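Local coordinates for xylose isomerase domain protein (Alicyclobacillus acidocaldarius subsp. acidocaldarius, PDB 3U0H) that is a putative isomerase with a xylose isomerase-like TIM-barrel fold, at residues R122-V127 with V138-V143; E130-G135 with G170-G175. All blocks are in the same frame, centred on the assembly; numbering follows the deposited sequence.

Interaction 1: residues R122-V127 with V138-V143; sequences RRIRQV and VGLEYV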
# COMPACT_ATOMS: atom_id res chain seq x y z
N ARG A 122 -14.30 -0.37 3.52
CA ARG A 122 -13.32 -1.41 3.18
C ARG A 122 -13.63 -2.11 1.85
O ARG A 122 -12.74 -2.49 1.13
CB ARG A 122 -13.20 -2.42 4.32
CG ARG A 122 -12.23 -3.57 4.04
CD ARG A 122 -12.93 -4.80 3.46
NE ARG A 122 -14.05 -5.35 4.24
CZ ARG A 122 -14.82 -6.38 3.86
NH1 ARG A 122 -14.67 -6.97 2.68
NH2 ARG A 122 -15.76 -6.82 4.69
N ARG A 123 -14.89 -2.30 1.54
CA ARG A 123 -15.29 -3.02 0.31
C ARG A 123 -15.13 -2.16 -0.95
O ARG A 123 -14.84 -2.67 -2.03
CB ARG A 123 -16.75 -3.47 0.44
CG ARG A 123 -16.97 -4.63 1.39
CD ARG A 123 -18.42 -5.07 1.45
NE ARG A 123 -18.61 -6.30 2.18
CZ ARG A 123 -19.75 -7.00 2.19
NH1 ARG A 123 -20.83 -6.59 1.46
NH2 ARG A 123 -19.84 -8.11 2.91
N ILE A 124 -15.37 -0.88 -0.81
CA ILE A 124 -15.18 0.10 -1.87
C ILE A 124 -13.70 0.22 -2.17
O ILE A 124 -13.32 0.33 -3.33
CB ILE A 124 -15.77 1.50 -1.50
CG1 ILE A 124 -17.32 1.40 -1.43
CG2 ILE A 124 -15.37 2.54 -2.54
CD1 ILE A 124 -18.09 2.67 -1.08
N ARG A 125 -12.87 0.16 -1.13
CA ARG A 125 -11.42 0.16 -1.24
C ARG A 125 -10.99 -1.07 -2.05
O ARG A 125 -10.17 -0.97 -2.98
CB ARG A 125 -10.78 0.14 0.16
CG ARG A 125 -9.28 0.05 0.18
CD ARG A 125 -8.77 -0.30 1.61
NE ARG A 125 -9.38 0.59 2.58
CZ ARG A 125 -9.71 0.36 3.85
NH1 ARG A 125 -9.45 -0.78 4.45
NH2 ARG A 125 -10.32 1.35 4.53
N GLN A 126 -11.49 -2.23 -1.64
CA GLN A 126 -11.21 -3.49 -2.37
C GLN A 126 -11.66 -3.36 -3.84
O GLN A 126 -10.95 -3.77 -4.74
CB GLN A 126 -11.86 -4.67 -1.68
CG GLN A 126 -11.17 -5.10 -0.38
CD GLN A 126 -11.89 -6.27 0.31
OE1 GLN A 126 -13.11 -6.27 0.46
NE2 GLN A 126 -11.15 -7.25 0.71
N VAL A 127 -12.81 -2.78 -4.09
CA VAL A 127 -13.25 -2.60 -5.46
C VAL A 127 -12.28 -1.69 -6.21
O VAL A 127 -11.85 -2.03 -7.32
CB VAL A 127 -14.67 -2.08 -5.51
CG1 VAL A 127 -15.07 -1.56 -6.90
CG2 VAL A 127 -15.62 -3.19 -5.06
N VAL A 138 -13.31 4.84 -9.67
CA VAL A 138 -14.58 4.65 -9.03
C VAL A 138 -15.19 6.02 -8.74
O VAL A 138 -14.60 6.88 -8.12
CB VAL A 138 -14.40 3.83 -7.71
CG1 VAL A 138 -15.75 3.65 -6.95
CG2 VAL A 138 -13.77 2.50 -8.03
N GLY A 139 -16.37 6.24 -9.24
CA GLY A 139 -17.11 7.43 -8.86
C GLY A 139 -18.31 7.03 -8.03
O GLY A 139 -19.08 6.12 -8.37
N LEU A 140 -18.45 7.69 -6.90
CA LEU A 140 -19.47 7.38 -5.92
C LEU A 140 -20.47 8.50 -6.05
O LEU A 140 -20.12 9.67 -5.94
CB LEU A 140 -18.84 7.36 -4.52
CG LEU A 140 -17.86 6.26 -4.27
CD1 LEU A 140 -17.27 6.22 -2.86
CD2 LEU A 140 -18.46 4.89 -4.60
N GLU A 141 -21.70 8.15 -6.33
CA GLU A 141 -22.78 9.11 -6.36
C GLU A 141 -23.35 9.49 -4.99
O GLU A 141 -24.05 8.69 -4.38
CB GLU A 141 -23.89 8.57 -7.26
CG GLU A 141 -25.02 9.57 -7.47
CD GLU A 141 -26.10 9.03 -8.41
OE1 GLU A 141 -26.03 7.87 -8.88
OE2 GLU A 141 -27.03 9.80 -8.71
N TYR A 142 -23.07 10.71 -4.51
CA TYR A 142 -23.78 11.24 -3.31
C TYR A 142 -25.21 11.59 -3.71
O TYR A 142 -25.44 12.13 -4.77
CB TYR A 142 -23.07 12.46 -2.69
CG TYR A 142 -22.91 13.69 -3.58
CD1 TYR A 142 -21.88 13.80 -4.52
CD2 TYR A 142 -23.74 14.79 -3.42
CE1 TYR A 142 -21.75 14.94 -5.31
CE2 TYR A 142 -23.61 15.91 -4.19
CZ TYR A 142 -22.62 16.01 -5.11
OH TYR A 142 -22.57 17.16 -5.85
N VAL A 143 -26.16 11.24 -2.86
CA VAL A 143 -27.58 11.36 -3.15
C VAL A 143 -28.17 12.45 -2.23
O VAL A 143 -28.07 12.38 -0.99
CB VAL A 143 -28.21 9.98 -2.96
CG1 VAL A 143 -29.75 9.98 -2.94
CG2 VAL A 143 -27.60 9.03 -4.01
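Arg122 NH1 is gripped by two groups on the outer side of helix 113-131: it hydrogen-bonds Gln126 OE1 at 2.8 Å and forms a salt bridge to Glu76 OE2. The inner side of the same helix puts Ile124 and Val127 against Leu140 and Val138. This is the helix-to-strand half of a beta-alpha-beta unit of the TIM barrel, with helix 113-131 covering strand 137-141. The Arg122 to Gln126 bond is fairly straight, 160° at the hydrogen, and lies close to the guanidinium plane. Arg122 NE also forms a salt bridge to Glu167 of the second subunit. The charged side of the helix thus contributes to the assembly, while its inner side is apolar. There, Ile124 and Leu140 reach toward each other tip to tip. Ile124 CD1 lies 4.1 Å from Leu140 CD1 and 4.2 Å from Leu140 CD2, so it meets both leucine methyls. Ile124 CG2 approaches as well, 4.2 Å from Leu140 CD1. Leu140 CG stands anti to its carbonyl carbon (chi1 -67°), which carries the two methyls out from the strand toward the helix. Phe165 and Ile169 of helix 159-169 also touch Ile124. One turn further along, the packing is looser: a single pair of methyls, Val127 CG1 and Val138 CG2, meets at 4.4 Å.

Interaction 2: residues E130-G135 with G170-G175; sequences ELLPLG and GAPNVG. With EDO (1,2-ethanediol), chain E.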
# COMPACT_ATOMS: atom_id res chain seq x y z
N GLU A 130 -9.04 -3.40 -7.17
CA GLU A 130 -9.09 -4.35 -8.30
C GLU A 130 -9.03 -3.55 -9.59
O GLU A 130 -8.68 -4.10 -10.65
CB GLU A 130 -10.36 -5.22 -8.32
CG GLU A 130 -10.41 -6.27 -7.23
CD GLU A 130 -9.20 -7.17 -7.30
OE1 GLU A 130 -8.90 -7.63 -8.41
OE2 GLU A 130 -8.51 -7.35 -6.29
N LEU A 131 -9.33 -2.26 -9.51
CA LEU A 131 -9.43 -1.48 -10.77
C LEU A 131 -8.17 -0.67 -11.10
O LEU A 131 -8.04 -0.13 -12.19
CB LEU A 131 -10.69 -0.60 -10.76
CG LEU A 131 -12.05 -1.31 -10.78
CD1 LEU A 131 -13.13 -0.27 -10.43
CD2 LEU A 131 -12.39 -1.93 -12.14
N LEU A 132 -7.22 -0.61 -10.16
CA LEU A 132 -6.00 0.16 -10.40
C LEU A 132 -5.23 -0.35 -11.62
O LEU A 132 -4.76 0.48 -12.33
CB LEU A 132 -5.09 0.19 -9.15
CG LEU A 132 -5.66 0.96 -7.93
CD1 LEU A 132 -4.87 0.75 -6.61
CD2 LEU A 132 -5.75 2.45 -8.30
N PRO A 133 -5.15 -1.70 -11.88
CA PRO A 133 -4.38 -2.14 -13.03
C PRO A 133 -4.96 -1.75 -14.36
O PRO A 133 -4.22 -1.76 -15.37
CB PRO A 133 -4.37 -3.66 -12.91
CG PRO A 133 -4.75 -3.98 -11.49
CD PRO A 133 -5.59 -2.84 -11.04
N LEU A 134 -6.24 -1.37 -14.36
CA LEU A 134 -6.98 -1.15 -15.58
C LEU A 134 -7.02 0.33 -15.87
O LEU A 134 -7.50 0.75 -16.90
CB LEU A 134 -8.42 -1.69 -15.44
CG LEU A 134 -8.54 -3.10 -14.83
CD1 LEU A 134 -10.01 -3.53 -14.68
CD2 LEU A 134 -7.72 -4.12 -15.64
N GLY A 135 -6.51 1.13 -14.95
CA GLY A 135 -6.58 2.57 -15.14
C GLY A 135 -8.01 3.06 -15.08
O GLY A 135 -8.47 3.84 -15.92
N GLY A 170 -9.60 5.41 1.49
CA GLY A 170 -8.16 5.52 1.34
C GLY A 170 -7.60 4.91 0.08
O GLY A 170 -6.56 4.29 0.14
N ALA A 171 -8.30 5.08 -1.04
CA ALA A 171 -7.88 4.53 -2.34
C ALA A 171 -7.74 5.72 -3.21
O ALA A 171 -8.62 6.60 -3.24
CB ALA A 171 -8.90 3.57 -2.96
N PRO A 172 -6.67 5.75 -3.99
CA PRO A 172 -6.34 6.98 -4.74
C PRO A 172 -7.24 7.23 -5.99
O PRO A 172 -7.38 8.35 -6.44
CB PRO A 172 -4.89 6.75 -5.14
CG PRO A 172 -4.72 5.22 -5.22
CD PRO A 172 -5.79 4.61 -4.34
N ASN A 173 -7.92 6.20 -6.48
CA ASN A 173 -8.73 6.32 -7.68
C ASN A 173 -10.22 6.43 -7.41
O ASN A 173 -11.02 5.98 -8.29
CB ASN A 173 -8.51 5.12 -8.66
CG ASN A 173 -8.83 3.78 -8.05
OD1 ASN A 173 -8.63 3.59 -6.86
ND2 ASN A 173 -9.26 2.83 -8.85
N VAL A 174 -10.62 7.05 -6.29
CA VAL A 174 -12.05 7.18 -5.94
C VAL A 174 -12.47 8.62 -5.94
O VAL A 174 -11.83 9.45 -5.30
CB VAL A 174 -12.43 6.50 -4.60
CG1 VAL A 174 -13.92 6.63 -4.26
CG2 VAL A 174 -12.09 5.02 -4.70
N GLY A 175 -13.55 8.91 -6.70
CA GLY A 175 -14.06 10.26 -6.81
C GLY A 175 -15.57 10.32 -6.76
O GLY A 175 -16.20 9.56 -6.05
C1 EDO E . -6.11 1.56 3.69
O1 EDO E . -5.09 0.61 3.96
C2 EDO E . -5.98 2.08 2.26
O2 EDO E . -5.20 3.26 2.30
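Leu132 CD2 packs closely on the side-chain amide of Asn173. It lies 3.4 Å from Asn173 CG, 3.4 Å from Asn173 OD1 and 3.6 Å from Asn173 ND2. The methyl sits over the face of the amide, almost above CG. Helix 113-131 runs out here through a 3-10 turn. The contact lies at the N-terminal end of the barrel strands and joins this helix end to the turn before strand 174-179. Asn173 CG stands between the backbone N and the carbonyl carbon (chi1 59°), in a type I beta turn from Ala171 to Val174, and this directs the amide at the end of the helix. There ND2 donates to the backbone oxygens of Ala128 and Met136, tying the turn to the helix and to the residue just before strand 137-141. Replacing Asn173 by a leucine would remove this donor, and the oxygens of Ala128 and Met136 would probably lose the tie that joins the helix end to the turn. The Leu132 to Pro172 contact is looser, with CD2 of the leucine 4.3 Å from CG of the proline. Leu132 of the third subunit also packs on Pro172 and Asn173. At the solvent end, exposed Gly170 leaves the preceding helix with positive phi. Its O is 2.8 Å from O2 of a 1,2-ethanediol, probably from the crystallisation liquor, which also bonds Gly170 O of the second subunit. The chemistry across the contact is uneven: Asn173 ND2 has two acceptors, whereas buried Asn173 OD1 has no partner in the model, so the amide is fixed through its donor end, while burying OD1 is probably a cost.

Interactions 1 and 2 lie 10 Å apart between centres and share helix 113-131. Their strands, 137-141 and 174-179, are parallel neighbours in the barrel. Val138 joins them directly: its N is 2.9 Å from Asn173 O and its O 2.7 Å from Gly175 N, both probable hydrogen bonds. The apolar layers also merge, with Leu140 CD1 3.7 Å from Val174 CG1 and Val138 CG2 3.7 Å from Leu131 CD1. Interaction 2 sits where strand 174-179 begins. At the C-terminal end of strand 137-141, Glu141 lies near Asp179, a like charge; this is the end of a TIM barrel where an active site would be expected.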